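Local atomic coordinates of charybdin (Charybdis maritima, PDB entry 2B7U), a protein that belongs to the ribosome-inactivating proteins of plants, a family whose fold sets a mixed beta-sheet against a bundle of helices. Residues Q22-F27 against Q163-A168; D127-S132 against V188-W193; Y133-L138 against N181-E186. All coordinates share one frame; numbering follows the deposited sequence.

Contact 1. Residues Q22-F27 against Q163-A168; sequences QTYTDF and QMFCEA
Y24 and F27 both swing their rings away from their own backbone nitrogens, Y24 with chi1 169°, and this carries the two rings across from helix 21-35 to M164, F165 and A168 on helix 151-170. The helix segments themselves stay apart, their axes approaching no closer than 11.6 Å, so the gap is crossed by side chains, one of which ends on a backbone carbonyl. Y24 reaches furthest: its OH donates to M164 O over 2.7 Å, with a C=O...donor angle of 134°, and the carbonyl lies at the ring edge. The local helix geometry fits this use. Around 163-167 the turn is of the wider pi type, in which A168 N bonds to Q163 O at 3.2 Å rather than to M164 O, and the hydroxyl takes up the M164 carbonyl. The same hydroxyl is packed tightly against a methyl, with Y24 OH 3.1 Å from A168 CB. In the ribosome-inactivating protein fold seen here, helices lie over the mixed sheet, and F27 and F165 occupy that interface together, both touching L60 and L14. Their rings meet obliquely, planes at 88° and centroids 5.9 Å apart, the closest atoms being F27 CE2 and F165 CE1 at 3.7 Å. F165 CE1 also comes within 4.4 Å of Y24 CE1, joining the tyrosine to the phenylalanine pair. Beyond them, F178 and A179 of helix 172-180 pack against Y24.

Contact 2. Residues D127-S132 against V188-W193; sequences DILDIS and VKLPQW
L129 divides its two methyls between L190 and Q192, and its torsions account for the split. With chi1 -64° its CG stands opposite the carbonyl carbon, and an extended chi2 of -179° spreads the branches towards the facing segment. CD1 comes in across the extended Q192 chain at about a right angle, 3.8 Å from Q192 CG. CD2 lies 4.0 Å from L190 CD2, the two leucine side chains meeting at a slant, and also sits only 3.4 Å from L190 O. From the neighbouring position I128 adds its CG2, 4.2 Å from L190 CD2, so one leucine methyl meets carbon from two consecutive residues of the 3-10 turn 128-130.

Polar contacts line up beside this apolar patch. S132 points OG away from its own nitrogen, where it accepts from V188 N at 3.3 Å with an N-H...O angle of 158°; S132 CA approaches V188 O at 3.5 Å in a CA-H...O contact. Nearer the 3-10 turn a water spans the two backbones: it accepts from L190 N at 2.8 Å and lies 2.8 Å from I131 O; I131 O and the weaker L129 O are among more acceptors than it has protons, so they probably share them.

The contact joins two connecting loops where helices converge. P191 is the N-cap of helix 192-199, L190 packs on F178 of helix 172-180, and I128 and I131 turn to I159 of helix 151-170.

Contact 3. Residues Y133-L138 against N181-E186; sequences YNKNAL and NLESSE
N134 meets L182, S184 and E186 where helix 135-147 begins: it is the N-cap residue, and the facing segment contains a type I beta turn, N181 to S184.

Direct hydrogen bonds come first. K135 N donates to L182 O at 2.9 Å, in the carbonyl plane and onto a lone pair. N134 serves both segments with its amide: chi1 of 63° sets CG between the backbone nitrogen and the carbonyl carbon, from where OD1 and ND2 can face the helix and the loop. OD1 turns back to its own helix and accepts from A137 N at 2.9 Å, the donor lying close to the C=O direction at 161°. ND2 donates across to E186 O at 3.1 Å, a weak bond bent to 126° at the hydrogen.

Water supplies the next set. One molecule accepts from N136 N at 3.1 Å and donates to L182 O and, at 2.7 Å, to S184 O. Three successive amides at the helix start, of K135, N136 and A137, thus find acceptors in a loop carbonyl, a water and the cap side chain, while L182 O is gripped by two donors.

The apolar part is L182 against the start of the helix: its CG lies 4.1 Å from K135 CB, its CD1 packs on the K135 backbone, and the leucine continues inward to M164 of helix 151-170.

Charge plays a looser part. The extended K135 chain runs alongside that of E183, yet K135 NZ and E183 OE1 stay 4.2 Å apart, too far for a salt bridge; the ammonium is instead bonded to the carbonyls of E17 and L19.

Further along the loop S184 makes an ST turn, its OG accepting from E186 N at 3.3 Å.

Overall arrangement
Contact 1 is the core member, centred about 10 Å from the centre of the chain and dominated by aromatic rings. Contacts 2 and 3, at about 16 and 19 Å, are partly buried and rely more on loop backbone, each including a bridging water. The segments 127-132 and 133-138 are consecutive, and 181-186 and 188-193 nearly so, which nests contact 3 inside the loop closed by contact 2. Y133 ties these two together: its OH lies 2.7 Å from I128 O and its N 2.9 Å from V188 O, both probable hydrogen bonds. Helix 151-170 serves all three, Q163 reaching L190 of contact 2 and F165 reaching L138 of contact 3.

Contact 1. Residues Q22-F27 against Q163-A168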
loop_
_atom_site.group_PDB
_atom_site.type_symbol
_atom_site.label_atom_id
_atom_site.label_comp_id
_atom_site.label_asym_id
_atom_site.label_seq_id
_atom_site.Cartn_x
_atom_site.Cartn_y
_atom_site.Cartn_z
ATOM N N GLN A 22 -17.764 5.774 4.921
ATOM C CA GLN A 22 -17.719 6.932 4.044
ATOM C C GLN A 22 -16.465 7.773 4.247
ATOM O O GLN A 22 -15.807 8.158 3.273
ATOM C CB GLN A 22 -18.970 7.799 4.237
ATOM C CG GLN A 22 -20.192 7.349 3.451
ATOM C CD GLN A 22 -20.403 5.851 3.441
ATOM O OE1 GLN A 22 -20.577 5.239 4.491
ATOM N NE2 GLN A 22 -20.422 5.253 2.243
ATOM N N THR A 23 -16.091 8.042 5.497
ATOM C CA THR A 23 -14.908 8.894 5.715
ATOM C C THR A 23 -13.580 8.164 5.412
ATOM O O THR A 23 -12.601 8.788 5.019
ATOM C CB THR A 23 -14.895 9.521 7.101
ATOM O OG1 THR A 23 -14.879 8.498 8.100
ATOM C CG2 THR A 23 -16.120 10.406 7.266
ATOM N N TYR A 24 -13.564 6.854 5.598
ATOM C CA TYR A 24 -12.430 6.030 5.170
ATOM C C TYR A 24 -12.328 6.096 3.642
ATOM O O TYR A 24 -11.239 6.328 3.119
ATOM C CB TYR A 24 -12.657 4.602 5.623
ATOM C CG TYR A 24 -11.711 3.589 5.024
ATOM C CD1 TYR A 24 -10.398 3.466 5.494
ATOM C CD2 TYR A 24 -12.134 2.723 4.045
ATOM C CE1 TYR A 24 -9.528 2.528 4.959
ATOM C CE2 TYR A 24 -11.265 1.766 3.510
ATOM C CZ TYR A 24 -9.989 1.660 3.987
ATOM O OH TYR A 24 -9.201 0.704 3.404
ATOM N N THR A 25 -13.433 5.894 2.932
ATOM C CA THR A 25 -13.408 5.970 1.476
ATOM C C THR A 25 -12.905 7.332 0.993
ATOM O O THR A 25 -12.095 7.419 0.054
ATOM C CB THR A 25 -14.789 5.653 0.922
ATOM O OG1 THR A 25 -15.110 4.287 1.239
ATOM C CG2 THR A 25 -14.813 5.860 -0.587
ATOM N N ASP A 26 -13.406 8.403 1.608
ATOM C CA ASP A 26 -12.966 9.758 1.293
ATOM C C ASP A 26 -11.450 9.893 1.471
ATOM O O ASP A 26 -10.749 10.480 0.658
ATOM C CB ASP A 26 -13.642 10.817 2.189
ATOM C CG ASP A 26 -15.176 10.896 2.049
ATOM O OD1 ASP A 26 -15.800 11.424 3.007
ATOM O OD2 ASP A 26 -15.752 10.488 1.014
ATOM N N PHE A 27 -10.939 9.348 2.566
ATOM C CA PHE A 27 -9.518 9.438 2.845
ATOM C C PHE A 27 -8.681 8.739 1.778
ATOM O O PHE A 27 -7.685 9.267 1.307
ATOM C CB PHE A 27 -9.221 8.842 4.223
ATOM C CG PHE A 27 -7.799 8.995 4.636
ATOM C CD1 PHE A 27 -7.343 10.165 5.225
ATOM C CD2 PHE A 27 -6.903 7.961 4.440
ATOM C CE1 PHE A 27 -6.023 10.302 5.587
ATOM C CE2 PHE A 27 -5.593 8.086 4.825
ATOM C CZ PHE A 27 -5.151 9.265 5.397
ATOM N N GLN A 163 -2.455 -3.346 4.613
ATOM C CA GLN A 163 -3.649 -3.792 3.922
ATOM C C GLN A 163 -4.657 -2.664 3.807
ATOM O O GLN A 163 -5.175 -2.365 2.724
ATOM C CB GLN A 163 -4.265 -4.994 4.607
ATOM C CG GLN A 163 -3.458 -6.262 4.492
ATOM C CD GLN A 163 -3.515 -6.837 3.107
ATOM O OE1 GLN A 163 -4.495 -6.645 2.386
ATOM N NE2 GLN A 163 -2.443 -7.529 2.696
ATOM N N MET A 164 -4.936 -2.001 4.915
ATOM C CA MET A 164 -6.017 -1.030 4.906
ATOM C C MET A 164 -5.695 0.310 4.288
ATOM O O MET A 164 -6.617 1.071 3.961
ATOM C CB MET A 164 -6.571 -0.850 6.330
ATOM C CG MET A 164 -7.096 -2.131 6.880
ATOM S SD MET A 164 -7.890 -1.998 8.516
ATOM C CE MET A 164 -9.448 -1.231 8.074
ATOM N N PHE A 165 -4.411 0.616 4.105
ATOM C CA PHE A 165 -4.033 1.866 3.434
ATOM C C PHE A 165 -3.336 1.601 2.116
ATOM O O PHE A 165 -3.795 2.091 1.086
ATOM C CB PHE A 165 -3.285 2.770 4.399
ATOM C CG PHE A 165 -4.167 3.220 5.515
ATOM C CD1 PHE A 165 -5.055 4.257 5.308
ATOM C CD2 PHE A 165 -4.213 2.536 6.702
ATOM C CE1 PHE A 165 -5.942 4.656 6.285
ATOM C CE2 PHE A 165 -5.111 2.920 7.703
ATOM C CZ PHE A 165 -5.974 3.990 7.497
ATOM N N CYS A 166 -2.317 0.766 2.105
ATOM C CA CYS A 166 -1.581 0.555 0.830
ATOM C C CYS A 166 -2.384 -0.288 -0.176
ATOM O O CYS A 166 -2.592 0.131 -1.328
ATOM C CB CYS A 166 -0.226 -0.025 1.067
ATOM S SG CYS A 166 0.744 1.028 2.219
ATOM N N GLU A 167 -2.855 -1.458 0.234
ATOM C CA GLU A 167 -3.577 -2.286 -0.705
ATOM C C GLU A 167 -4.923 -1.650 -1.089
ATOM O O GLU A 167 -5.366 -1.727 -2.229
ATOM C CB GLU A 167 -3.784 -3.687 -0.163
ATOM C CG GLU A 167 -2.522 -4.385 0.295
ATOM C CD GLU A 167 -1.520 -4.648 -0.790
ATOM O OE1 GLU A 167 -1.832 -4.425 -1.989
ATOM O OE2 GLU A 167 -0.385 -5.068 -0.458
ATOM N N ALA A 168 -5.612 -1.041 -0.124
ATOM C CA ALA A 168 -6.859 -0.318 -0.425
ATOM C C ALA A 168 -6.638 0.825 -1.419
ATOM O O ALA A 168 -7.460 1.050 -2.311
ATOM C CB ALA A 168 -7.484 0.209 0.863
#

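Contact 2. Residues D127-S132 against V188-W193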
loop_
_atom_site.group_PDB
_atom_site.type_symbol
_atom_site.label_atom_id
_atom_site.label_comp_id
_atom_site.label_asym_id
_atom_site.label_seq_id
_atom_site.Cartn_x
_atom_site.Cartn_y
_atom_site.Cartn_z
ATOM N N ASP A 127 -0.974 -15.634 9.513
ATOM C CA ASP A 127 -1.237 -15.474 8.077
ATOM C C ASP A 127 -2.029 -14.198 7.770
ATOM O O ASP A 127 -2.894 -13.788 8.555
ATOM C CB ASP A 127 -2.006 -16.689 7.552
ATOM C CG ASP A 127 -1.221 -17.989 7.691
ATOM O OD1 ASP A 127 -1.848 -19.036 8.007
ATOM O OD2 ASP A 127 0.022 -17.965 7.483
ATOM N N ILE A 128 -1.734 -13.577 6.627
ATOM C CA ILE A 128 -2.432 -12.356 6.206
ATOM C C ILE A 128 -3.947 -12.581 6.175
ATOM O O ILE A 128 -4.716 -11.711 6.583
ATOM C CB ILE A 128 -1.907 -11.829 4.826
ATOM C CG1 ILE A 128 -0.804 -10.788 5.029
ATOM C CG2 ILE A 128 -2.990 -11.135 3.999
ATOM C CD1 ILE A 128 0.343 -11.265 5.816
ATOM N N LEU A 129 -4.362 -13.757 5.726
ATOM C CA LEU A 129 -5.777 -14.076 5.607
ATOM C C LEU A 129 -6.460 -14.383 6.941
ATOM O O LEU A 129 -7.685 -14.500 6.976
ATOM C CB LEU A 129 -5.980 -15.240 4.627
ATOM C CG LEU A 129 -5.560 -14.958 3.178
ATOM C CD1 LEU A 129 -5.839 -16.167 2.290
ATOM C CD2 LEU A 129 -6.243 -13.713 2.593
ATOM N N ASP A 130 -5.690 -14.494 8.029
ATOM C CA ASP A 130 -6.245 -14.846 9.338
ATOM C C ASP A 130 -6.270 -13.643 10.275
ATOM O O ASP A 130 -6.572 -13.772 11.470
ATOM C CB ASP A 130 -5.444 -15.999 9.957
ATOM C CG ASP A 130 -5.728 -17.346 9.280
ATOM O OD1 ASP A 130 -6.837 -17.543 8.721
ATOM O OD2 ASP A 130 -4.836 -18.230 9.317
ATOM N N ILE A 131 -5.941 -12.477 9.728
ATOM C CA ILE A 131 -5.907 -11.228 10.471
ATOM C C ILE A 131 -7.168 -10.428 10.166
ATOM O O ILE A 131 -7.669 -10.447 9.040
ATOM C CB ILE A 131 -4.635 -10.430 10.085
ATOM C CG1 ILE A 131 -3.396 -11.148 10.626
ATOM C CG2 ILE A 131 -4.694 -8.981 10.582
ATOM C CD1 ILE A 131 -2.090 -10.606 10.127
ATOM N N SER A 132 -7.677 -9.709 11.164
ATOM C CA SER A 132 -8.897 -8.934 10.973
ATOM C C SER A 132 -8.566 -7.519 10.563
ATOM O O SER A 132 -7.596 -6.940 11.059
ATOM C CB SER A 132 -9.741 -8.905 12.254
ATOM O OG SER A 132 -10.907 -8.117 12.041
ATOM N N VAL A 188 -13.355 -8.871 10.032
ATOM C CA VAL A 188 -13.471 -8.662 8.605
ATOM C C VAL A 188 -12.234 -9.291 8.007
ATOM O O VAL A 188 -11.126 -8.834 8.281
ATOM C CB VAL A 188 -13.505 -7.167 8.272
ATOM C CG1 VAL A 188 -13.472 -6.942 6.761
ATOM C CG2 VAL A 188 -14.737 -6.530 8.900
ATOM N N LYS A 189 -12.417 -10.360 7.240
ATOM C CA LYS A 189 -11.291 -11.010 6.565
ATOM C C LYS A 189 -11.143 -10.491 5.143
ATOM O O LYS A 189 -12.102 -9.989 4.547
ATOM C CB LYS A 189 -11.446 -12.538 6.531
ATOM C CG LYS A 189 -12.457 -13.080 5.513
ATOM C CD LYS A 189 -12.135 -14.521 5.124
ATOM C CE LYS A 189 -13.195 -15.119 4.204
ATOM N NZ LYS A 189 -13.323 -14.417 2.897
ATOM N N LEU A 190 -9.940 -10.628 4.604
ATOM C CA LEU A 190 -9.682 -10.303 3.210
ATOM C C LEU A 190 -10.001 -11.540 2.374
ATOM O O LEU A 190 -9.444 -12.592 2.646
ATOM C CB LEU A 190 -8.210 -9.946 3.058
ATOM C CG LEU A 190 -7.694 -9.624 1.655
ATOM C CD1 LEU A 190 -8.058 -8.204 1.255
ATOM C CD2 LEU A 190 -6.201 -9.822 1.612
ATOM N N PRO A 191 -10.894 -11.428 1.368
ATOM C CA PRO A 191 -11.147 -12.564 0.484
ATOM C C PRO A 191 -9.872 -13.028 -0.214
ATOM O O PRO A 191 -9.065 -12.205 -0.605
ATOM C CB PRO A 191 -12.151 -12.008 -0.527
ATOM C CG PRO A 191 -12.806 -10.874 0.185
ATOM C CD PRO A 191 -11.746 -10.277 1.017
ATOM N N GLN A 192 -9.702 -14.337 -0.371
ATOM C CA GLN A 192 -8.476 -14.882 -0.951
ATOM C C GLN A 192 -8.229 -14.349 -2.364
ATOM O O GLN A 192 -7.080 -14.129 -2.755
ATOM C CB GLN A 192 -8.498 -16.424 -0.949
ATOM C CG GLN A 192 -7.122 -17.042 -1.230
ATOM C CD GLN A 192 -7.039 -18.518 -0.850
ATOM O OE1 GLN A 192 -5.970 -19.017 -0.467
ATOM N NE2 GLN A 192 -8.155 -19.221 -0.965
ATOM N N TRP A 193 -9.287 -14.121 -3.137
ATOM C CA TRP A 193 -9.097 -13.637 -4.503
ATOM C C TRP A 193 -8.455 -12.248 -4.525
ATOM O O TRP A 193 -7.681 -11.908 -5.434
ATOM C CB TRP A 193 -10.399 -13.671 -5.291
ATOM C CG TRP A 193 -11.415 -12.601 -5.032
ATOM C CD1 TRP A 193 -12.469 -12.657 -4.151
ATOM C CD2 TRP A 193 -11.507 -11.339 -5.687
ATOM N NE1 TRP A 193 -13.200 -11.494 -4.228
ATOM C CE2 TRP A 193 -12.635 -10.672 -5.168
ATOM C CE3 TRP A 193 -10.746 -10.701 -6.667
ATOM C CZ2 TRP A 193 -13.009 -9.403 -5.599
ATOM C CZ3 TRP A 193 -11.135 -9.448 -7.095
ATOM C CH2 TRP A 193 -12.248 -8.814 -6.559
HETATM O O HOH W 1 -8.202 -11.634 6.543
#

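Contact 3. Residues Y133-L138 against N181-E186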
loop_
_atom_site.group_PDB
_atom_site.type_symbol
_atom_site.label_atom_id
_atom_site.label_comp_id
_atom_site.label_asym_id
_atom_site.label_seq_id
_atom_site.Cartn_x
_atom_site.Cartn_y
_atom_site.Cartn_z
ATOM N N TYR A 133 -9.384 -6.962 9.657
ATOM C CA TYR A 133 -9.136 -5.641 9.072
ATOM C C TYR A 133 -10.325 -4.706 9.212
ATOM O O TYR A 133 -10.747 -4.067 8.252
ATOM C CB TYR A 133 -8.787 -5.778 7.599
ATOM C CG TYR A 133 -7.609 -6.666 7.363
ATOM C CD1 TYR A 133 -7.754 -7.915 6.774
ATOM C CD2 TYR A 133 -6.340 -6.254 7.700
ATOM C CE1 TYR A 133 -6.654 -8.717 6.558
ATOM C CE2 TYR A 133 -5.247 -7.045 7.475
ATOM C CZ TYR A 133 -5.405 -8.276 6.895
ATOM O OH TYR A 133 -4.308 -9.068 6.698
ATOM N N ASN A 134 -10.903 -4.655 10.400
ATOM C CA ASN A 134 -11.998 -3.730 10.644
ATOM C C ASN A 134 -11.498 -2.525 11.460
ATOM O O ASN A 134 -10.303 -2.384 11.724
ATOM C CB ASN A 134 -13.189 -4.448 11.279
ATOM C CG ASN A 134 -12.888 -5.021 12.636
ATOM O OD1 ASN A 134 -11.814 -4.811 13.201
ATOM N ND2 ASN A 134 -13.862 -5.742 13.192
ATOM N N LYS A 135 -12.416 -1.660 11.877
ATOM C CA LYS A 135 -12.050 -0.466 12.630
ATOM C C LYS A 135 -11.394 -0.825 13.962
ATOM O O LYS A 135 -10.406 -0.217 14.374
ATOM C CB LYS A 135 -13.299 0.390 12.869
ATOM C CG LYS A 135 -13.078 1.697 13.583
ATOM C CD LYS A 135 -14.400 2.423 13.696
ATOM C CE LYS A 135 -14.298 3.731 14.442
ATOM N NZ LYS A 135 -15.621 4.451 14.432
ATOM N N ASN A 136 -11.953 -1.822 14.639
ATOM C CA ASN A 136 -11.369 -2.282 15.898
ATOM C C ASN A 136 -9.927 -2.758 15.701
ATOM O O ASN A 136 -9.067 -2.476 16.527
ATOM C CB ASN A 136 -12.231 -3.373 16.538
ATOM C CG ASN A 136 -13.560 -2.840 17.095
ATOM O OD1 ASN A 136 -14.555 -3.556 17.110
ATOM N ND2 ASN A 136 -13.570 -1.598 17.560
ATOM N N ALA A 137 -9.650 -3.447 14.590
ATOM C CA ALA A 137 -8.284 -3.923 14.313
ATOM C C ALA A 137 -7.335 -2.762 14.030
ATOM O O ALA A 137 -6.165 -2.787 14.427
ATOM C CB ALA A 137 -8.279 -4.919 13.171
ATOM N N LEU A 138 -7.827 -1.747 13.337
ATOM C CA LEU A 138 -7.018 -0.572 13.061
ATOM C C LEU A 138 -6.722 0.193 14.348
ATOM O O LEU A 138 -5.628 0.674 14.542
ATOM C CB LEU A 138 -7.708 0.298 12.024
ATOM C CG LEU A 138 -6.907 1.440 11.433
ATOM C CD1 LEU A 138 -5.549 0.973 10.897
ATOM C CD2 LEU A 138 -7.773 2.118 10.374
ATOM N N ASN A 181 -17.315 -3.035 5.512
ATOM C CA ASN A 181 -17.237 -3.926 6.676
ATOM C C ASN A 181 -16.596 -3.251 7.897
ATOM O O ASN A 181 -16.417 -3.867 8.952
ATOM C CB ASN A 181 -16.453 -5.181 6.296
ATOM C CG ASN A 181 -17.241 -6.120 5.388
ATOM O OD1 ASN A 181 -18.218 -6.737 5.824
ATOM N ND2 ASN A 181 -16.823 -6.238 4.135
ATOM N N LEU A 182 -16.302 -1.962 7.764
ATOM C CA LEU A 182 -15.441 -1.255 8.698
ATOM C C LEU A 182 -15.973 -1.199 10.126
ATOM O O LEU A 182 -15.248 -1.471 11.075
ATOM C CB LEU A 182 -15.201 0.161 8.182
ATOM C CG LEU A 182 -14.145 0.992 8.886
ATOM C CD1 LEU A 182 -12.742 0.477 8.606
ATOM C CD2 LEU A 182 -14.303 2.419 8.445
ATOM N N GLU A 183 -17.247 -0.870 10.267
ATOM C CA GLU A 183 -17.830 -0.676 11.598
ATOM C C GLU A 183 -18.389 -1.964 12.199
ATOM O O GLU A 183 -19.016 -1.929 13.268
ATOM C CB GLU A 183 -18.895 0.413 11.531
ATOM C CG GLU A 183 -18.338 1.773 11.117
ATOM C CD GLU A 183 -19.266 2.914 11.487
ATOM O OE1 GLU A 183 -19.251 3.339 12.668
ATOM O OE2 GLU A 183 -20.012 3.382 10.599
ATOM N N SER A 184 -18.146 -3.093 11.536
ATOM C CA SER A 184 -18.595 -4.395 12.017
ATOM C C SER A 184 -17.927 -4.753 13.338
ATOM O O SER A 184 -16.747 -4.469 13.541
ATOM C CB SER A 184 -18.295 -5.480 10.980
ATOM O OG SER A 184 -18.721 -6.754 11.441
ATOM N N SER A 185 -18.698 -5.378 14.226
ATOM C CA SER A 185 -18.189 -5.855 15.513
ATOM C C SER A 185 -17.480 -7.210 15.399
ATOM O O SER A 185 -16.716 -7.590 16.295
ATOM C CB SER A 185 -19.331 -5.953 16.534
ATOM O OG SER A 185 -20.368 -6.805 16.070
ATOM N N GLU A 186 -17.742 -7.937 14.313
ATOM C CA GLU A 186 -17.088 -9.216 14.062
ATOM C C GLU A 186 -15.910 -8.995 13.115
ATOM O O GLU A 186 -15.848 -7.968 12.433
ATOM C CB GLU A 186 -18.069 -10.226 13.447
ATOM C CG GLU A 186 -18.994 -10.934 14.463
ATOM C CD GLU A 186 -19.695 -12.166 13.879
ATOM O OE1 GLU A 186 -19.090 -12.867 13.030
ATOM O OE2 GLU A 186 -20.855 -12.440 14.273
HETATM O O HOH W 2 -14.863 -2.628 13.929
#